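Local coordinates for protein gene product PA4716 (Pseudomonas aeruginosa, PDB 1U0K) that is of unknown function but belongs to the PhzF family and is predicted to be an isomerase, possibly an epimerase, at residues 143-148 with 195-200. Numbering follows the deposited sequence.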
ATOM      1  N   GLU A 143      26.299   3.970  -5.682  1.00 29.07           N
ATOM      2  CA  GLU A 143      25.764   4.469  -6.949  1.00 29.95           C
ATOM      3  C   GLU A 143      24.404   3.886  -7.347  1.00 30.22           C
ATOM      4  O   GLU A 143      23.648   4.505  -8.101  1.00 30.25           O
ATOM      5  CB  GLU A 143      26.792   4.249  -8.048  1.00 30.11           C
ATOM      6  CG  GLU A 143      28.017   5.133  -7.860  1.00 31.59           C
ATOM      7  CD  GLU A 143      29.271   4.570  -8.495  1.00 32.97           C
ATOM      8  OE1 GLU A 143      29.197   3.471  -9.068  1.00 33.93           O
ATOM      9  OE2 GLU A 143      30.329   5.229  -8.412  1.00 34.31           O
ATOM     10  N   ALA A 144      24.086   2.706  -6.827  1.00 30.22           N
ATOM     11  CA  ALA A 144      22.770   2.115  -7.008  1.00 30.28           C
ATOM     12  C   ALA A 144      21.707   2.920  -6.265  1.00 30.56           C
ATOM     13  O   ALA A 144      20.523   2.778  -6.535  1.00 30.04           O
ATOM     14  CB  ALA A 144      22.772   0.669  -6.530  1.00 30.28           C
ATOM     15  N   PHE A 145      22.141   3.748  -5.313  1.00 30.95           N
ATOM     16  CA  PHE A 145      21.263   4.671  -4.601  1.00 31.52           C
ATOM     17  C   PHE A 145      21.566   6.145  -4.930  1.00 32.56           C
ATOM     18  O   PHE A 145      21.293   7.032  -4.122  1.00 32.82           O
ATOM     19  CB  PHE A 145      21.357   4.407  -3.091  1.00 31.27           C
ATOM     20  CG  PHE A 145      20.615   3.177  -2.651  1.00 29.91           C
ATOM     21  CD1 PHE A 145      21.222   1.929  -2.689  1.00 29.11           C
ATOM     22  CD2 PHE A 145      19.304   3.265  -2.216  1.00 28.81           C
ATOM     23  CE1 PHE A 145      20.529   0.794  -2.298  1.00 28.43           C
ATOM     24  CE2 PHE A 145      18.611   2.129  -1.820  1.00 28.60           C
ATOM     25  CZ  PHE A 145      19.226   0.897  -1.862  1.00 28.47           C
ATOM     26  N   SER A 146      22.101   6.397  -6.127  1.00 33.59           N
ATOM     27  CA  SER A 146      22.391   7.759  -6.616  1.00 34.37           C
ATOM     28  C   SER A 146      23.409   8.529  -5.759  1.00 35.04           C
ATOM     29  O   SER A 146      23.338   9.755  -5.645  1.00 35.19           O
ATOM     30  CB  SER A 146      21.095   8.573  -6.761  1.00 34.33           C
ATOM     31  OG  SER A 146      20.110   7.865  -7.496  1.00 34.08           O
ATOM     32  N   LEU A 147      24.356   7.799  -5.175  1.00 35.91           N
ATOM     33  CA  LEU A 147      25.410   8.365  -4.331  1.00 36.58           C
ATOM     34  C   LEU A 147      26.772   8.083  -4.965  1.00 36.96           C
ATOM     35  O   LEU A 147      26.857   7.349  -5.945  1.00 37.05           O
ATOM     36  CB  LEU A 147      25.365   7.736  -2.930  1.00 36.54           C
ATOM     37  CG  LEU A 147      24.457   8.344  -1.857  1.00 37.27           C
ATOM     38  CD1 LEU A 147      23.171   8.930  -2.425  1.00 37.30           C
ATOM     39  CD2 LEU A 147      24.143   7.299  -0.792  1.00 37.19           C
ATOM     40  N   SER A 148      27.829   8.676  -4.411  1.00 37.70           N
ATOM     41  CA  SER A 148      29.202   8.390  -4.834  1.00 38.10           C
ATOM     42  C   SER A 148      29.961   7.675  -3.717  1.00 38.32           C
ATOM     43  O   SER A 148      29.440   7.508  -2.614  1.00 38.12           O
ATOM     44  CB  SER A 148      29.923   9.681  -5.235  1.00 38.30           C
ATOM     45  OG  SER A 148      29.961  10.598  -4.158  1.00 39.31           O
ATOM     46  N   ALA A 195      19.561  -9.846   2.038  1.00 21.08           N
ATOM     47  CA  ALA A 195      18.211  -9.733   1.478  1.00 21.07           C
ATOM     48  C   ALA A 195      17.848  -8.307   1.081  1.00 20.83           C
ATOM     49  O   ALA A 195      17.195  -8.103   0.054  1.00 21.34           O
ATOM     50  CB  ALA A 195      17.201 -10.255   2.471  1.00 21.23           C
ATOM     51  N   PHE A 196      18.240  -7.333   1.911  1.00 20.41           N
ATOM     52  CA  PHE A 196      17.918  -5.921   1.684  1.00 19.82           C
ATOM     53  C   PHE A 196      19.069  -5.010   2.081  1.00 19.53           C
ATOM     54  O   PHE A 196      19.918  -5.398   2.878  1.00 18.70           O
ATOM     55  CB  PHE A 196      16.719  -5.506   2.523  1.00 19.92           C
ATOM     56  CG  PHE A 196      15.451  -6.211   2.149  1.00 20.70           C
ATOM     57  CD1 PHE A 196      15.001  -7.296   2.888  1.00 21.82           C
ATOM     58  CD2 PHE A 196      14.729  -5.805   1.035  1.00 21.95           C
ATOM     59  CE1 PHE A 196      13.835  -7.951   2.531  1.00 22.66           C
ATOM     60  CE2 PHE A 196      13.561  -6.458   0.676  1.00 22.04           C
ATOM     61  CZ  PHE A 196      13.121  -7.531   1.419  1.00 21.25           C
ATOM     62  N   VAL A 197      19.056  -3.797   1.536  1.00 19.37           N
ATOM     63  CA  VAL A 197      19.993  -2.736   1.906  1.00 19.38           C
ATOM     64  C   VAL A 197      19.316  -1.798   2.906  1.00 19.15           C
ATOM     65  O   VAL A 197      18.148  -1.416   2.730  1.00 18.66           O
ATOM     66  CB  VAL A 197      20.424  -1.891   0.682  1.00 20.06           C
ATOM     67  CG1 VAL A 197      21.282  -0.700   1.121  1.00 20.30           C
ATOM     68  CG2 VAL A 197      21.186  -2.728  -0.322  1.00 20.34           C
ATOM     69  N   TYR A 198      20.055  -1.431   3.951  1.00 18.68           N
ATOM     70  CA  TYR A 198      19.627  -0.424   4.914  1.00 18.56           C
ATOM     71  C   TYR A 198      20.676   0.699   4.932  1.00 18.75           C
ATOM     72  O   TYR A 198      21.812   0.486   5.349  1.00 18.51           O
ATOM     73  CB  TYR A 198      19.468  -1.048   6.305  1.00 18.23           C
ATOM     74  CG  TYR A 198      18.724  -0.185   7.296  1.00 18.58           C
ATOM     75  CD1 TYR A 198      17.345  -0.262   7.420  1.00 18.66           C
ATOM     76  CD2 TYR A 198      19.401   0.705   8.120  1.00 18.21           C
ATOM     77  CE1 TYR A 198      16.652   0.527   8.338  1.00 18.87           C
ATOM     78  CE2 TYR A 198      18.722   1.502   9.042  1.00 18.65           C
ATOM     79  CZ  TYR A 198      17.342   1.416   9.144  1.00 19.32           C
ATOM     80  OH  TYR A 198      16.673   2.216  10.056  1.00 20.50           O
ATOM     81  N   LEU A 199      20.295   1.874   4.444  1.00 19.30           N
ATOM     82  CA  LEU A 199      21.180   3.044   4.472  1.00 20.13           C
ATOM     83  C   LEU A 199      21.222   3.606   5.880  1.00 20.63           C
ATOM     84  O   LEU A 199      20.181   3.782   6.505  1.00 20.54           O
ATOM     85  CB  LEU A 199      20.702   4.126   3.508  1.00 20.30           C
ATOM     86  CG  LEU A 199      20.494   3.742   2.041  1.00 21.17           C
ATOM     87  CD1 LEU A 199      20.137   4.970   1.220  1.00 22.25           C
ATOM     88  CD2 LEU A 199      21.722   3.057   1.473  1.00 21.60           C
ATOM     89  N   LEU A 200      22.426   3.907   6.366  1.00 21.45           N
ATOM     90  CA  LEU A 200      22.630   4.227   7.777  1.00 22.00           C
ATOM     91  C   LEU A 200      23.540   5.438   7.972  1.00 23.00           C
ATOM     92  O   LEU A 200      24.694   5.402   7.590  1.00 22.96           O
ATOM     93  CB  LEU A 200      23.240   3.027   8.496  1.00 21.87           C
ATOM     94  CG  LEU A 200      23.498   3.141  10.002  1.00 21.50           C
ATOM     95  CD1 LEU A 200      22.199   3.368  10.747  1.00 21.38           C
ATOM     96  CD2 LEU A 200      24.189   1.893  10.506  1.00 21.37           C
TER
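Val197 is the first residue of strand 196-201 to reach the ring of Phe145, and it meets the far end of that ring: its CG1 lies 3.8 Å from Phe145 CE1, and its CB is 4.0 Å from Phe145 CZ. The valine comes up obliquely against the CE1-CZ corner, the two side chains approaching from opposite directions. Tyr198 then points away from 143-148. Leu199 returns to the same side as Val197 and divides its branches: CD2 sits over one face of the Phe145 ring, 4.3 Å from the centroid and 9° off the normal, a CH-pi contact, while CD1 packs 3.9 Å from Phe145 CD2. With its CB already directed toward the strand, chi1 of -76° (CG anti to the carbonyl carbon) carries the Phe145 ring to both residues. All three touching residues are buried and apolar. Phe145 lies in the Schellman motif that ends helix 135-144, with Ser146 at positive phi (61°) as C-prime residue and Ser146 N hydrogen-bonded to Glu143 O at 3.1 Å. The contact thus joins this helix terminus to one face of the strand, with Leu199 also touching Leu169 of parallel strand 166-170 and Leu176 of helix 173-177, while Tyr198 packs on helix 222-234.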